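Local coordinates for protein beta-glucuronidase (uncultured Clostridium sp., PDB 6U7J) that hydrolyses beta-glucuronides, releasing glucuronic acid, as a gut microbial glycoside hydrolase of family 2 linked to the reactivation of estrogens, at residues Gln255-Pro259 and Gly260-Leu264; Leu487-Asp490 and Leu491-His495. One frame throughout, in Å; residues are numbered along the deposited sequence.

Contact 1 of 2, residues Gln255-Pro259 and Gly260-Leu264; sequences QLWQP and GSAYL
Gln258 and Ser261 face each other across a type II beta turn and join its two arms by a pair of backbone hydrogen bonds, a compact example of how a loop between strands can be held closed. Ser261 N gives its hydrogen to Gln258 O at 2.8 Å, and the return bond from Gln258 N to Ser261 O is longer, 3.2 Å. The two residues thus form an antiparallel hydrogen-bonded pair, a single bridge. Gly260 takes the third position of the turn with a positive phi of 77°, which glycine adopts readily. Further from the turn, a water replaces the direct link, donating to Gln255 O and to Tyr263 O.

Two aromatic rings supply the apolar contacts. CB of Gln255 sits over the centre of the Tyr263 ring, a CH-pi contact of 3.5 Å from CB to the ring centroid, only 9° off the normal; the phenol OH beyond it bonds to Lys235 and Glu234. With CG anti to the backbone N (chi1 -173°), the Trp257 indole lies beside the returning arm. There Ala262 CA lies over its five-membered ring. In the ring plane Tyr263 O comes to 3.3 Å from Trp257 CD1. Leu264 CD2 packs against Trp257 CD1 at 3.6 Å.

Trp257 NE1 donates to Asp353 O, and the Gln258 amide oxygen accepts from Asn295, tying this loop of the immunoglobulin-like domain to the TIM-barrel domain. The chemistry therefore implies a turn closed by its own backbone, and just before it a buried indole whose N-H is satisfied by a residue of the barrel domain.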
# COMPACT_ATOMS: atom_id res chain seq x y z
N GLN B 255 -30.00 -11.56 -39.61
CA GLN B 255 -29.69 -11.30 -38.21
C GLN B 255 -28.60 -10.25 -38.12
O GLN B 255 -27.47 -10.48 -38.57
CB GLN B 255 -29.26 -12.59 -37.51
CG GLN B 255 -30.23 -13.75 -37.66
CD GLN B 255 -31.51 -13.55 -36.87
OE1 GLN B 255 -31.48 -13.41 -35.65
NE2 GLN B 255 -32.63 -13.53 -37.57
N LEU B 256 -28.93 -9.09 -37.56
CA LEU B 256 -28.02 -7.96 -37.58
C LEU B 256 -26.94 -8.11 -36.52
O LEU B 256 -27.14 -8.77 -35.49
CB LEU B 256 -28.79 -6.66 -37.39
CG LEU B 256 -29.72 -6.26 -38.54
CD1 LEU B 256 -30.33 -4.89 -38.32
CD2 LEU B 256 -28.99 -6.31 -39.87
N TRP B 257 -25.79 -7.51 -36.78
CA TRP B 257 -24.74 -7.43 -35.78
C TRP B 257 -25.07 -6.24 -34.88
O TRP B 257 -25.09 -5.09 -35.34
CB TRP B 257 -23.37 -7.29 -36.43
CG TRP B 257 -22.22 -7.36 -35.46
CD1 TRP B 257 -21.48 -8.46 -35.13
CD2 TRP B 257 -21.67 -6.28 -34.70
NE1 TRP B 257 -20.51 -8.13 -34.22
CE2 TRP B 257 -20.61 -6.80 -33.94
CE3 TRP B 257 -21.99 -4.92 -34.58
CZ2 TRP B 257 -19.85 -6.01 -33.07
CZ3 TRP B 257 -21.23 -4.14 -33.72
CH2 TRP B 257 -20.18 -4.69 -32.97
N GLN B 258 -25.36 -6.52 -33.61
CA GLN B 258 -25.78 -5.44 -32.73
C GLN B 258 -24.77 -5.24 -31.61
O GLN B 258 -24.18 -6.21 -31.12
CB GLN B 258 -27.16 -5.73 -32.11
CG GLN B 258 -28.28 -5.93 -33.14
CD GLN B 258 -28.94 -4.63 -33.60
OE1 GLN B 258 -28.37 -3.54 -33.45
NE2 GLN B 258 -30.13 -4.75 -34.17
N PRO B 259 -24.54 -3.99 -31.20
CA PRO B 259 -23.76 -3.74 -29.98
C PRO B 259 -24.33 -4.56 -28.83
O PRO B 259 -25.54 -4.57 -28.60
CB PRO B 259 -23.94 -2.24 -29.74
CG PRO B 259 -24.30 -1.68 -31.09
CD PRO B 259 -25.07 -2.75 -31.79
N GLY B 260 -23.46 -5.29 -28.13
CA GLY B 260 -23.90 -6.14 -27.05
C GLY B 260 -24.54 -7.45 -27.47
O GLY B 260 -24.79 -8.30 -26.61
N SER B 261 -24.82 -7.64 -28.77
CA SER B 261 -25.48 -8.88 -29.22
C SER B 261 -25.00 -9.20 -30.64
O SER B 261 -25.70 -8.99 -31.64
CB SER B 261 -27.00 -8.76 -29.17
OG SER B 261 -27.58 -9.97 -29.64
N ALA B 262 -23.80 -9.76 -30.73
CA ALA B 262 -23.17 -9.99 -32.02
C ALA B 262 -23.85 -11.12 -32.80
O ALA B 262 -24.29 -12.11 -32.22
CB ALA B 262 -21.69 -10.30 -31.82
N TYR B 263 -23.91 -10.97 -34.12
CA TYR B 263 -24.18 -12.08 -35.02
C TYR B 263 -23.15 -12.04 -36.14
O TYR B 263 -22.88 -10.97 -36.70
CB TYR B 263 -25.61 -12.02 -35.59
CG TYR B 263 -26.06 -13.32 -36.22
CD1 TYR B 263 -25.77 -13.62 -37.55
CD2 TYR B 263 -26.76 -14.26 -35.47
CE1 TYR B 263 -26.17 -14.82 -38.12
CE2 TYR B 263 -27.17 -15.46 -36.03
CZ TYR B 263 -26.88 -15.73 -37.36
OH TYR B 263 -27.28 -16.92 -37.92
N LEU B 264 -22.57 -13.19 -36.47
CA LEU B 264 -21.54 -13.23 -37.50
C LEU B 264 -21.89 -14.28 -38.54
O LEU B 264 -21.98 -15.47 -38.22
CB LEU B 264 -20.15 -13.52 -36.91
CG LEU B 264 -19.65 -12.48 -35.91
CD1 LEU B 264 -18.33 -12.93 -35.26
CD2 LEU B 264 -19.51 -11.12 -36.59
O HOH W 1 -24.51 -9.97 -38.85

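Contact 2 of 2, residues Leu487-Asp490 and Leu491-His495; sequences LKTD and LIKWH
Asp490 and Trp494, one helical turn apart, are joined twice: through the backbone and through their side chains. The aspartate can be followed outward. Asp490 CB lies 3.2 Å from Leu491 N, and from there CG runs anti to the backbone N (chi1 -159°), which carries the carboxylate alongside the indole, the two groups pointing the same way. Asp490 CG comes within 3.5 Å of Trp494 NE1. At the tip the oxygens divide their work. Asp490 OD2 accepts from Trp494 NE1 at 2.8 Å, lying in the indole plane at the ring's edge, while the indole nitrogen stands above the carboxylate plane. The two planes are 83° apart. The N-H...O angle is a bent 132°. The same OD2 forms a salt bridge with Arg469, so two donors grip it. Asp490 OD1 is 4.6 Å from Lys493 NZ, beyond a salt bridge, and accepts from a water that is weakly bonded to that ammonium; Lys493 has its salt bridge with Glu454. These cationic neighbours would probably favour the ionised carboxylate.

Beneath the side chains runs the i to i+4 bonding of an alpha helix, with Leu491 N to Leu487 O at 2.7 Å. Leu487 CG and Leu491 CG also meet, 4.0 Å apart.

Helix 480-498 is the crossover of a beta-alpha-beta unit of the TIM barrel, between strands 465-468 and 502-506. Asp490, Leu491 and Trp494 pack on Ile467 of the first strand, Leu491 also reaches Val502 and Val504 of the second, and Leu487 and Leu491 lean on Met539 of helix 525-540.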
# COMPACT_ATOMS: atom_id res chain seq x y z
N LEU B 487 -16.13 22.14 -18.04
CA LEU B 487 -16.35 21.18 -19.11
C LEU B 487 -17.60 21.53 -19.91
O LEU B 487 -17.59 21.45 -21.14
CB LEU B 487 -16.44 19.76 -18.56
CG LEU B 487 -16.45 18.72 -19.69
CD1 LEU B 487 -15.14 18.74 -20.48
CD2 LEU B 487 -16.75 17.31 -19.19
N LYS B 488 -18.69 21.92 -19.22
CA LYS B 488 -19.90 22.33 -19.94
C LYS B 488 -19.60 23.47 -20.90
O LYS B 488 -20.00 23.43 -22.07
CB LYS B 488 -20.99 22.74 -18.96
CG LYS B 488 -22.37 22.91 -19.61
CD LYS B 488 -23.40 23.33 -18.55
CE LYS B 488 -24.74 23.74 -19.17
NZ LYS B 488 -25.14 22.79 -20.23
N THR B 489 -18.87 24.48 -20.43
CA THR B 489 -18.53 25.61 -21.29
C THR B 489 -17.69 25.16 -22.47
O THR B 489 -17.94 25.55 -23.62
CB THR B 489 -17.78 26.66 -20.48
OG1 THR B 489 -18.65 27.23 -19.50
CG2 THR B 489 -17.26 27.76 -21.38
N ASP B 490 -16.68 24.32 -22.22
CA ASP B 490 -15.83 23.88 -23.31
C ASP B 490 -16.61 23.02 -24.30
O ASP B 490 -16.50 23.20 -25.51
CB ASP B 490 -14.61 23.13 -22.77
CG ASP B 490 -13.46 23.09 -23.76
OD1 ASP B 490 -12.95 24.16 -24.14
OD2 ASP B 490 -13.07 21.98 -24.17
N LEU B 491 -17.43 22.10 -23.79
CA LEU B 491 -18.25 21.25 -24.65
C LEU B 491 -19.08 22.09 -25.61
O LEU B 491 -19.18 21.78 -26.80
CB LEU B 491 -19.17 20.37 -23.81
CG LEU B 491 -18.54 19.19 -23.08
CD1 LEU B 491 -19.60 18.51 -22.22
CD2 LEU B 491 -17.95 18.22 -24.11
N ILE B 492 -19.69 23.17 -25.09
CA ILE B 492 -20.60 23.95 -25.91
C ILE B 492 -19.83 24.72 -26.98
O ILE B 492 -20.29 24.86 -28.12
CB ILE B 492 -21.46 24.87 -25.03
CG1 ILE B 492 -22.41 24.02 -24.17
CG2 ILE B 492 -22.28 25.83 -25.88
CD1 ILE B 492 -23.16 24.83 -23.13
N LYS B 493 -18.62 25.21 -26.64
CA LYS B 493 -17.79 25.88 -27.64
C LYS B 493 -17.39 24.93 -28.77
O LYS B 493 -17.38 25.33 -29.94
CB LYS B 493 -16.55 26.49 -26.97
CG LYS B 493 -16.90 27.59 -25.97
CD LYS B 493 -15.73 28.50 -25.62
CE LYS B 493 -14.62 27.74 -24.93
NZ LYS B 493 -13.64 28.66 -24.26
N TRP B 494 -17.07 23.67 -28.45
CA TRP B 494 -16.70 22.72 -29.51
C TRP B 494 -17.89 22.43 -30.42
O TRP B 494 -17.73 22.27 -31.64
CB TRP B 494 -16.18 21.41 -28.89
CG TRP B 494 -14.76 21.47 -28.36
CD1 TRP B 494 -14.39 21.59 -27.05
CD2 TRP B 494 -13.55 21.41 -29.12
NE1 TRP B 494 -13.02 21.61 -26.95
CE2 TRP B 494 -12.48 21.49 -28.21
CE3 TRP B 494 -13.26 21.29 -30.49
CZ2 TRP B 494 -11.14 21.47 -28.61
CZ3 TRP B 494 -11.94 21.26 -30.89
CH2 TRP B 494 -10.89 21.35 -29.95
N HIS B 495 -19.09 22.34 -29.86
CA HIS B 495 -20.26 22.07 -30.69
C HIS B 495 -20.61 23.27 -31.55
O HIS B 495 -20.94 23.12 -32.74
CB HIS B 495 -21.45 21.70 -29.82
CG HIS B 495 -22.68 21.38 -30.61
ND1 HIS B 495 -22.71 20.39 -31.57
CD2 HIS B 495 -23.93 21.92 -30.57
CE1 HIS B 495 -23.92 20.33 -32.09
NE2 HIS B 495 -24.68 21.25 -31.51
O HOH W 2 -13.20 26.12 -22.53

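In the fold
Both contacts are local, yet they illustrate different ways a chain braces itself. Contact 1 lies at the surface in the loop before strand 265-271 of the immunoglobulin-like beta-sandwich domain, and contact 2, partly buried, lies on an outer helix of the TIM barrel. They share no element: their centres are 34 Å apart, and their nearest atoms about 22 Å. The loop, without regular helix or strand, relies on a turn, a bridging water and ring contacts, whereas the helix has repeating backbone bonds and adds a charged side-chain network. Contact 1 reaches across to another domain; the partners named for contact 2 all belong to the barrel domain.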